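Local structure of hypothetical protein (Parabacteroides merdae, 4OO3) at residues Pro178-Phe192 against Val297-Phe309. The protein is a putative oxidoreductase that probably binds NAD(P) through a Rossmann-fold domain, its substrate and reaction being unknown. Residues are numbered along the deposited sequence; the frame is centred on the assembly and turned at random.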
# COMPACT_ATOMS: atom_id res chain seq x y z
N PRO A 178 16.67 -19.18 0.98
CA PRO A 178 16.42 -18.73 -0.38
C PRO A 178 15.69 -19.77 -1.24
O PRO A 178 14.80 -19.42 -2.01
CB PRO A 178 17.82 -18.48 -0.93
CG PRO A 178 18.60 -18.08 0.27
CD PRO A 178 18.07 -18.92 1.39
N GLU A 179 16.04 -21.04 -1.06
CA GLU A 179 15.45 -22.14 -1.82
C GLU A 179 14.01 -22.42 -1.37
O GLU A 179 13.16 -22.76 -2.20
CB GLU A 179 16.31 -23.41 -1.70
CG GLU A 179 17.81 -23.20 -1.91
CD GLU A 179 18.57 -22.99 -0.60
OE1 GLU A 179 18.63 -23.93 0.23
OE2 GLU A 179 19.13 -21.89 -0.41
N GLU A 180 13.74 -22.28 -0.08
CA GLU A 180 12.37 -22.38 0.43
C GLU A 180 12.08 -21.31 1.50
O GLU A 180 12.26 -21.55 2.70
CB GLU A 180 12.10 -23.79 0.95
CG GLU A 180 10.64 -24.18 0.83
CD GLU A 180 10.40 -25.64 1.17
OE1 GLU A 180 10.22 -25.95 2.37
OE2 GLU A 180 10.38 -26.47 0.24
N PRO A 181 11.64 -20.13 1.07
CA PRO A 181 11.36 -19.02 1.98
C PRO A 181 10.30 -19.36 3.03
O PRO A 181 9.40 -20.14 2.75
CB PRO A 181 10.83 -17.93 1.06
CG PRO A 181 11.45 -18.23 -0.27
CD PRO A 181 11.51 -19.72 -0.34
N ALA A 182 10.45 -18.78 4.21
CA ALA A 182 9.51 -19.00 5.32
C ALA A 182 8.30 -18.07 5.22
O ALA A 182 7.27 -18.33 5.84
CB ALA A 182 10.22 -18.80 6.66
N ILE A 183 8.44 -16.99 4.47
CA ILE A 183 7.35 -16.06 4.24
C ILE A 183 7.27 -15.83 2.74
O ILE A 183 8.29 -15.58 2.10
CB ILE A 183 7.53 -14.74 5.02
CG1 ILE A 183 7.67 -15.03 6.53
CG2 ILE A 183 6.35 -13.81 4.79
CD1 ILE A 183 7.94 -13.81 7.39
N VAL A 184 6.06 -15.96 2.18
CA VAL A 184 5.84 -15.86 0.74
C VAL A 184 4.53 -15.11 0.49
O VAL A 184 3.51 -15.50 1.03
CB VAL A 184 5.73 -17.27 0.10
CG1 VAL A 184 5.42 -17.16 -1.38
CG2 VAL A 184 7.02 -18.06 0.32
N LYS A 185 4.58 -14.03 -0.31
CA LYS A 185 3.38 -13.26 -0.71
C LYS A 185 3.38 -12.95 -2.20
O LYS A 185 4.30 -12.32 -2.73
CB LYS A 185 3.29 -11.94 0.07
CG LYS A 185 3.14 -12.16 1.56
CD LYS A 185 2.99 -10.86 2.33
CE LYS A 185 3.00 -11.14 3.82
NZ LYS A 185 1.80 -11.90 4.26
N GLU A 186 2.33 -13.40 -2.88
CA GLU A 186 2.25 -13.28 -4.33
C GLU A 186 0.90 -12.69 -4.71
O GLU A 186 -0.14 -13.21 -4.31
CB GLU A 186 2.43 -14.66 -4.97
CG GLU A 186 3.82 -15.25 -4.74
CD GLU A 186 3.93 -16.71 -5.19
OE1 GLU A 186 3.04 -17.52 -4.83
OE2 GLU A 186 4.91 -17.04 -5.88
N SER A 187 0.92 -11.60 -5.47
CA SER A 187 -0.30 -10.92 -5.90
C SER A 187 -0.35 -10.83 -7.41
O SER A 187 0.68 -10.63 -8.05
CB SER A 187 -0.37 -9.51 -5.31
OG SER A 187 -0.19 -9.54 -3.91
N VAL A 188 -1.55 -10.99 -7.96
CA VAL A 188 -1.81 -10.72 -9.36
C VAL A 188 -2.89 -9.64 -9.42
O VAL A 188 -4.03 -9.87 -9.00
CB VAL A 188 -2.30 -11.98 -10.10
CG1 VAL A 188 -2.49 -11.69 -11.59
CG2 VAL A 188 -1.33 -13.13 -9.89
N HIS A 189 -2.52 -8.47 -9.94
CA HIS A 189 -3.43 -7.34 -10.10
C HIS A 189 -3.70 -7.10 -11.57
O HIS A 189 -3.03 -7.67 -12.42
CB HIS A 189 -2.82 -6.08 -9.47
CG HIS A 189 -2.69 -6.17 -7.99
ND1 HIS A 189 -3.77 -6.03 -7.14
CD2 HIS A 189 -1.61 -6.39 -7.20
CE1 HIS A 189 -3.36 -6.17 -5.89
NE2 HIS A 189 -2.06 -6.39 -5.90
N HIS A 190 -4.68 -6.25 -11.86
CA HIS A 190 -5.10 -6.00 -13.24
C HIS A 190 -5.24 -4.52 -13.57
O HIS A 190 -5.75 -3.75 -12.77
CB HIS A 190 -6.39 -6.77 -13.53
CG HIS A 190 -6.21 -8.26 -13.43
ND1 HIS A 190 -6.34 -8.94 -12.25
CD2 HIS A 190 -5.86 -9.17 -14.37
CE1 HIS A 190 -6.10 -10.23 -12.46
NE2 HIS A 190 -5.80 -10.39 -13.73
N LEU A 191 -4.76 -4.13 -14.75
CA LEU A 191 -4.68 -2.72 -15.14
C LEU A 191 -6.05 -2.17 -15.47
O LEU A 191 -6.37 -1.04 -15.10
CB LEU A 191 -3.74 -2.54 -16.34
CG LEU A 191 -2.28 -2.97 -16.13
CD1 LEU A 191 -1.62 -3.31 -17.46
CD2 LEU A 191 -1.50 -1.91 -15.39
N PHE A 192 -6.86 -2.97 -16.15
CA PHE A 192 -8.18 -2.56 -16.60
C PHE A 192 -9.29 -3.35 -15.91
O PHE A 192 -9.31 -4.59 -15.97
CB PHE A 192 -8.30 -2.74 -18.12
CG PHE A 192 -9.61 -2.28 -18.67
CD1 PHE A 192 -9.97 -0.94 -18.58
CD2 PHE A 192 -10.49 -3.17 -19.27
CE1 PHE A 192 -11.18 -0.50 -19.07
CE2 PHE A 192 -11.70 -2.73 -19.77
CZ PHE A 192 -12.05 -1.39 -19.68
N VAL A 297 15.31 -14.23 8.48
CA VAL A 297 14.15 -14.92 7.90
C VAL A 297 14.06 -14.62 6.42
O VAL A 297 13.99 -13.46 6.03
CB VAL A 297 12.84 -14.47 8.59
CG1 VAL A 297 11.64 -15.20 7.99
CG2 VAL A 297 12.92 -14.70 10.08
N THR A 298 14.05 -15.65 5.58
CA THR A 298 13.92 -15.47 4.15
C THR A 298 12.45 -15.21 3.77
O THR A 298 11.58 -16.03 4.04
CB THR A 298 14.44 -16.68 3.36
OG1 THR A 298 15.82 -16.90 3.66
CG2 THR A 298 14.29 -16.45 1.86
N ALA A 299 12.21 -14.05 3.17
CA ALA A 299 10.89 -13.67 2.69
C ALA A 299 10.92 -13.58 1.17
O ALA A 299 11.96 -13.30 0.58
CB ALA A 299 10.47 -12.35 3.30
N LYS A 300 9.78 -13.83 0.54
CA LYS A 300 9.64 -13.69 -0.91
C LYS A 300 8.36 -12.92 -1.20
O LYS A 300 7.29 -13.30 -0.75
CB LYS A 300 9.57 -15.07 -1.56
CG LYS A 300 9.01 -15.11 -2.98
CD LYS A 300 10.04 -15.53 -4.02
CE LYS A 300 9.41 -15.79 -5.39
NZ LYS A 300 8.44 -16.92 -5.36
N VAL A 301 8.48 -11.83 -1.95
CA VAL A 301 7.29 -11.10 -2.38
C VAL A 301 7.27 -10.97 -3.89
O VAL A 301 8.32 -10.86 -4.53
CB VAL A 301 7.18 -9.70 -1.74
CG1 VAL A 301 7.19 -9.82 -0.22
CG2 VAL A 301 8.29 -8.78 -2.22
N SER A 302 6.07 -10.98 -4.46
CA SER A 302 5.90 -10.99 -5.90
C SER A 302 4.61 -10.26 -6.32
O SER A 302 3.58 -10.35 -5.66
CB SER A 302 5.87 -12.44 -6.38
OG SER A 302 5.55 -12.51 -7.75
N VAL A 303 4.71 -9.54 -7.44
CA VAL A 303 3.58 -8.79 -7.98
C VAL A 303 3.53 -8.94 -9.50
O VAL A 303 4.52 -8.71 -10.18
CB VAL A 303 3.66 -7.28 -7.64
CG1 VAL A 303 2.49 -6.54 -8.27
CG2 VAL A 303 3.67 -7.06 -6.13
N ILE A 304 2.37 -9.34 -10.00
CA ILE A 304 2.11 -9.39 -11.43
C ILE A 304 0.93 -8.46 -11.75
O ILE A 304 -0.08 -8.46 -11.05
CB ILE A 304 1.80 -10.83 -11.90
CG1 ILE A 304 3.07 -11.69 -11.76
CG2 ILE A 304 1.29 -10.82 -13.34
CD1 ILE A 304 2.89 -13.15 -12.12
N TRP A 305 1.08 -7.68 -12.82
CA TRP A 305 0.02 -6.86 -13.36
C TRP A 305 -0.34 -7.36 -14.75
O TRP A 305 0.41 -7.17 -15.71
CB TRP A 305 0.45 -5.39 -13.42
CG TRP A 305 0.32 -4.66 -12.10
CD1 TRP A 305 1.27 -4.56 -11.13
CD2 TRP A 305 -0.82 -3.95 -11.63
NE1 TRP A 305 0.79 -3.83 -10.07
CE2 TRP A 305 -0.49 -3.44 -10.35
CE3 TRP A 305 -2.09 -3.69 -12.16
CZ2 TRP A 305 -1.39 -2.68 -9.60
CZ3 TRP A 305 -2.98 -2.94 -11.41
CH2 TRP A 305 -2.63 -2.45 -10.14
N ASN A 306 -1.49 -8.01 -14.86
CA ASN A 306 -2.02 -8.36 -16.16
C ASN A 306 -2.98 -7.27 -16.62
O ASN A 306 -3.31 -6.37 -15.85
CB ASN A 306 -2.69 -9.74 -16.12
CG ASN A 306 -1.68 -10.86 -15.94
OD1 ASN A 306 -0.60 -10.84 -16.53
ND2 ASN A 306 -2.04 -11.85 -15.14
N TYR A 307 -3.39 -7.34 -17.88
CA TYR A 307 -4.26 -6.31 -18.43
C TYR A 307 -5.64 -6.37 -17.80
O TYR A 307 -6.10 -5.42 -17.18
CB TYR A 307 -4.38 -6.39 -19.95
CG TYR A 307 -5.28 -5.29 -20.46
CD1 TYR A 307 -4.89 -3.96 -20.36
CD2 TYR A 307 -6.54 -5.56 -20.98
CE1 TYR A 307 -5.71 -2.94 -20.78
CE2 TYR A 307 -7.37 -4.54 -21.42
CZ TYR A 307 -6.94 -3.23 -21.31
OH TYR A 307 -7.74 -2.20 -21.72
N THR A 308 -6.31 -7.50 -17.97
CA THR A 308 -7.64 -7.67 -17.41
C THR A 308 -7.92 -9.15 -17.19
O THR A 308 -7.23 -10.00 -17.76
CB THR A 308 -8.72 -7.01 -18.31
OG1 THR A 308 -9.90 -6.76 -17.54
CG2 THR A 308 -9.05 -7.89 -19.51
N PHE A 309 -8.92 -9.44 -16.37
CA PHE A 309 -9.25 -10.82 -16.03
C PHE A 309 -10.46 -11.31 -16.83
O PHE A 309 -11.34 -10.52 -17.16
CB PHE A 309 -9.52 -10.98 -14.52
CG PHE A 309 -10.42 -9.92 -13.93
CD1 PHE A 309 -11.80 -10.00 -14.07
CD2 PHE A 309 -9.89 -8.86 -13.21
CE1 PHE A 309 -12.63 -9.04 -13.51
CE2 PHE A 309 -10.71 -7.90 -12.65
CZ PHE A 309 -12.08 -7.98 -12.80
O HOH W 1 2.89 -12.64 -8.07
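Strands 183-190 and 297-306 are the parallel neighbours inside an otherwise antiparallel sheet, the mixed sheet of the C-terminal domain, and they illustrate how such a pair is sewn together and then closed by aromatic side chains. Backbone bonds alternate along the pair: Lys300 O accepts from Lys185 N at 2.8 Å, Lys185 O from Ser302 N, and so on to His189 O, which takes Asn306 N. A water bridges Ser187 O and Ser302 OG, while Glu186 OE2 and Lys300 NZ form a loose salt bridge of 3.6 Å on the same face as Ser302. On the other face, where Ser187 and Val301 pack against helix 220-231, Trp305 swings its indole across the neighbouring strand. His189 CB sits 3.4 Å from the centroid of the six-membered ring of Trp305, almost on its normal, a CH-pi contact, and Leu191 CD2 touches Trp305 CE3. Further along, Tyr307 offers its ring face to Phe192 CB, 3.8 Å from the centroid, and Thr308 OG1 donates to Phe192 O at 2.7 Å. With CG beside its backbone N (chi1 -63°), the His190 ring lies alongside Asn306 and receives the edge of Phe309 on one face, the planes 88° apart; its ND1 is held by Asp315. Were alanine to stand here, the Phe309 edge would probably lose the ring it packs on, and Asp315 its hydrogen-bond partner. Strand 316-322 borders 183-190 and strand 282-294 borders 297-306, both antiparallel; the contact is the one parallel pairing in this mixed beta-sheet, consistent with the C-terminal domain that follows an NAD-binding Rossmann domain in related oxidoreductases.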